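PDB 2B78: hypothetical protein SMU.776, which is of unknown function but probably acts as an S-adenosylmethionine-dependent methyltransferase, perhaps on RNA. Local coordinates for residues Val272-Arg280 with Lys312-Ile320. Residues are numbered along the deposited sequence; the frame is centred on the assembly and turned at random.
Sequences VFDYFKYAR and KLIRQGLEI
Two near-parallel helices of the Rossmann-like methyltransferase domain pack side by side here, 272-280 against 312-319, their axes 10.0 Å apart at 21°; strand 286-291 runs between them in the chain. Phe276 fills the middle of the seam. Gln316 CB sits over the centre of one face of its ring, a CH-pi contact of 3.6 Å to the centroid, while Ile320 CD1 meets the ring edge at Phe276 CD1, 3.8 Å away. Phe276 CE1 comes to 3.5 Å from Gly317 N. At the C-terminal end Ile320 CG2 touches Ala279 CB. Toward the N-terminal end Leu313 CD2 lies 3.8 Å from Phe273 CZ, and Lys312, bent at chi3 (62°), brings NZ off-centre over the Phe273 ring in a cation-pi contact. Arg280 NH1 donates to Gln316 OE1 (3.1 Å, N-H...O angle 161°); NH1 stands above the carbonyl plane, whereas OE1 lies in the guanidinium plane. Water 1 joins that oxygen to Arg280 NH2 and Phe273 O; water 2 links Arg280 NH1 to Gln316 O. Gln316 OE1 thus accepts from both arginine and water, which would fix the rotation of its amide and leave NE2 at the edge of the Phe273 ring.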
# COMPACT_ATOMS: atom_id res chain seq x y z
N VAL A 272 8.03 -16.77 10.61
CA VAL A 272 6.66 -16.90 11.10
C VAL A 272 6.21 -18.35 11.29
O VAL A 272 5.48 -18.66 12.23
CB VAL A 272 5.66 -16.14 10.19
CG1 VAL A 272 4.22 -16.52 10.54
CG2 VAL A 272 5.84 -14.63 10.40
N PHE A 273 6.64 -19.25 10.41
CA PHE A 273 6.25 -20.64 10.59
C PHE A 273 7.00 -21.23 11.77
O PHE A 273 6.47 -22.07 12.49
CB PHE A 273 6.51 -21.45 9.32
CG PHE A 273 5.51 -21.19 8.23
CD1 PHE A 273 4.18 -21.61 8.38
CD2 PHE A 273 5.87 -20.49 7.09
CE1 PHE A 273 3.23 -21.32 7.39
CE2 PHE A 273 4.92 -20.20 6.10
CZ PHE A 273 3.60 -20.62 6.25
N ASP A 274 8.24 -20.78 11.98
CA ASP A 274 9.00 -21.27 13.12
C ASP A 274 8.32 -20.76 14.40
O ASP A 274 8.36 -21.43 15.44
CB ASP A 274 10.46 -20.81 13.08
CG ASP A 274 11.30 -21.57 12.07
OD1 ASP A 274 10.94 -22.71 11.71
OD2 ASP A 274 12.33 -21.03 11.63
N TYR A 275 7.71 -19.58 14.32
CA TYR A 275 7.04 -19.06 15.50
C TYR A 275 5.76 -19.84 15.79
O TYR A 275 5.39 -20.02 16.95
CB TYR A 275 6.70 -17.57 15.36
CG TYR A 275 6.26 -17.00 16.69
CD1 TYR A 275 7.19 -16.69 17.68
CD2 TYR A 275 4.90 -16.86 17.00
CE1 TYR A 275 6.79 -16.26 18.95
CE2 TYR A 275 4.49 -16.43 18.27
CZ TYR A 275 5.44 -16.14 19.24
OH TYR A 275 5.05 -15.73 20.50
N PHE A 276 5.08 -20.30 14.74
CA PHE A 276 3.86 -21.07 14.94
C PHE A 276 4.20 -22.31 15.73
O PHE A 276 3.52 -22.66 16.69
CB PHE A 276 3.23 -21.46 13.59
CG PHE A 276 2.36 -20.38 12.98
CD1 PHE A 276 1.41 -19.71 13.75
CD2 PHE A 276 2.46 -20.09 11.62
CE1 PHE A 276 0.57 -18.76 13.17
CE2 PHE A 276 1.62 -19.14 11.03
CZ PHE A 276 0.68 -18.47 11.81
N LYS A 277 5.29 -22.97 15.33
CA LYS A 277 5.75 -24.18 16.01
C LYS A 277 6.19 -23.92 17.46
O LYS A 277 5.97 -24.75 18.35
CB LYS A 277 6.91 -24.80 15.23
CG LYS A 277 7.46 -26.07 15.88
CD LYS A 277 8.53 -26.72 15.01
CE LYS A 277 8.97 -28.05 15.60
NZ LYS A 277 9.99 -28.72 14.75
N TYR A 278 6.83 -22.78 17.68
CA TYR A 278 7.30 -22.38 19.00
C TYR A 278 6.10 -22.16 19.91
O TYR A 278 6.09 -22.54 21.09
CB TYR A 278 8.10 -21.08 18.89
CG TYR A 278 8.87 -20.71 20.14
CD1 TYR A 278 10.02 -21.40 20.51
CD2 TYR A 278 8.45 -19.66 20.96
CE1 TYR A 278 10.74 -21.06 21.66
CE2 TYR A 278 9.16 -19.31 22.11
CZ TYR A 278 10.30 -20.01 22.45
OH TYR A 278 11.02 -19.68 23.59
N ALA A 279 5.08 -21.52 19.35
CA ALA A 279 3.86 -21.21 20.08
C ALA A 279 3.13 -22.48 20.49
O ALA A 279 2.61 -22.58 21.61
CB ALA A 279 2.97 -20.33 19.21
N ARG A 280 3.07 -23.44 19.58
CA ARG A 280 2.41 -24.71 19.87
C ARG A 280 3.17 -25.41 20.98
O ARG A 280 2.58 -25.92 21.94
CB ARG A 280 2.37 -25.59 18.62
CG ARG A 280 1.50 -25.05 17.49
CD ARG A 280 1.23 -26.15 16.46
NE ARG A 280 2.42 -26.51 15.68
CZ ARG A 280 2.81 -25.89 14.57
NH1 ARG A 280 2.11 -24.87 14.10
NH2 ARG A 280 3.89 -26.31 13.92
N LYS A 312 -2.32 -21.38 4.98
CA LYS A 312 -1.49 -21.97 6.02
C LYS A 312 -1.35 -21.04 7.22
O LYS A 312 -1.27 -21.49 8.36
CB LYS A 312 -0.11 -22.29 5.46
CG LYS A 312 -0.11 -23.39 4.41
CD LYS A 312 1.29 -23.61 3.86
CE LYS A 312 2.24 -24.06 4.95
NZ LYS A 312 3.57 -24.42 4.38
N LEU A 313 -1.32 -19.73 6.96
CA LEU A 313 -1.20 -18.75 8.04
C LEU A 313 -2.47 -18.78 8.87
O LEU A 313 -2.43 -18.71 10.10
CB LEU A 313 -0.98 -17.35 7.47
CG LEU A 313 0.23 -17.21 6.55
CD1 LEU A 313 0.30 -15.78 6.01
CD2 LEU A 313 1.51 -17.58 7.30
N ILE A 314 -3.61 -18.87 8.20
CA ILE A 314 -4.90 -18.91 8.87
C ILE A 314 -5.05 -20.20 9.67
O ILE A 314 -5.48 -20.17 10.83
CB ILE A 314 -6.05 -18.82 7.85
CG1 ILE A 314 -6.06 -17.42 7.21
CG2 ILE A 314 -7.38 -19.11 8.53
CD1 ILE A 314 -6.47 -16.30 8.17
N ARG A 315 -4.69 -21.33 9.06
CA ARG A 315 -4.80 -22.63 9.71
C ARG A 315 -3.96 -22.70 10.98
O ARG A 315 -4.46 -23.05 12.05
CB ARG A 315 -4.36 -23.75 8.76
CG ARG A 315 -4.50 -25.17 9.34
CD ARG A 315 -4.14 -26.26 8.33
NE ARG A 315 -5.00 -26.23 7.15
CZ ARG A 315 -4.67 -25.66 5.99
NH1 ARG A 315 -3.48 -25.07 5.83
NH2 ARG A 315 -5.54 -25.67 4.99
N GLN A 316 -2.69 -22.36 10.85
CA GLN A 316 -1.80 -22.41 12.00
C GLN A 316 -2.11 -21.32 13.03
O GLN A 316 -1.93 -21.53 14.23
CB GLN A 316 -0.35 -22.36 11.52
CG GLN A 316 0.01 -23.63 10.75
CD GLN A 316 1.50 -23.77 10.48
OE1 GLN A 316 2.33 -23.45 11.34
NE2 GLN A 316 1.84 -24.27 9.30
N GLY A 317 -2.59 -20.17 12.57
CA GLY A 317 -2.95 -19.11 13.49
C GLY A 317 -4.12 -19.55 14.36
O GLY A 317 -4.15 -19.28 15.57
N LEU A 318 -5.08 -20.24 13.76
CA LEU A 318 -6.25 -20.72 14.49
C LEU A 318 -5.85 -21.67 15.61
O LEU A 318 -6.54 -21.74 16.62
CB LEU A 318 -7.21 -21.43 13.54
CG LEU A 318 -7.99 -20.49 12.63
CD1 LEU A 318 -8.75 -21.27 11.57
CD2 LEU A 318 -8.95 -19.68 13.48
N GLU A 319 -4.73 -22.37 15.43
CA GLU A 319 -4.26 -23.32 16.44
C GLU A 319 -3.77 -22.64 17.71
O GLU A 319 -3.72 -23.27 18.77
CB GLU A 319 -3.13 -24.18 15.86
CG GLU A 319 -3.52 -25.05 14.67
CD GLU A 319 -2.37 -25.92 14.22
OE1 GLU A 319 -1.91 -26.77 15.02
OE2 GLU A 319 -1.91 -25.76 13.07
N ILE A 320 -3.38 -21.38 17.62
CA ILE A 320 -2.91 -20.64 18.79
C ILE A 320 -3.79 -19.42 19.09
O ILE A 320 -3.36 -18.48 19.75
CB ILE A 320 -1.44 -20.19 18.63
CG1 ILE A 320 -1.27 -19.32 17.38
CG2 ILE A 320 -0.52 -21.41 18.55
CD1 ILE A 320 0.14 -18.73 17.21
O HOH W 1 4.74 -24.32 12.06
O HOH W 2 0.28 -22.92 15.22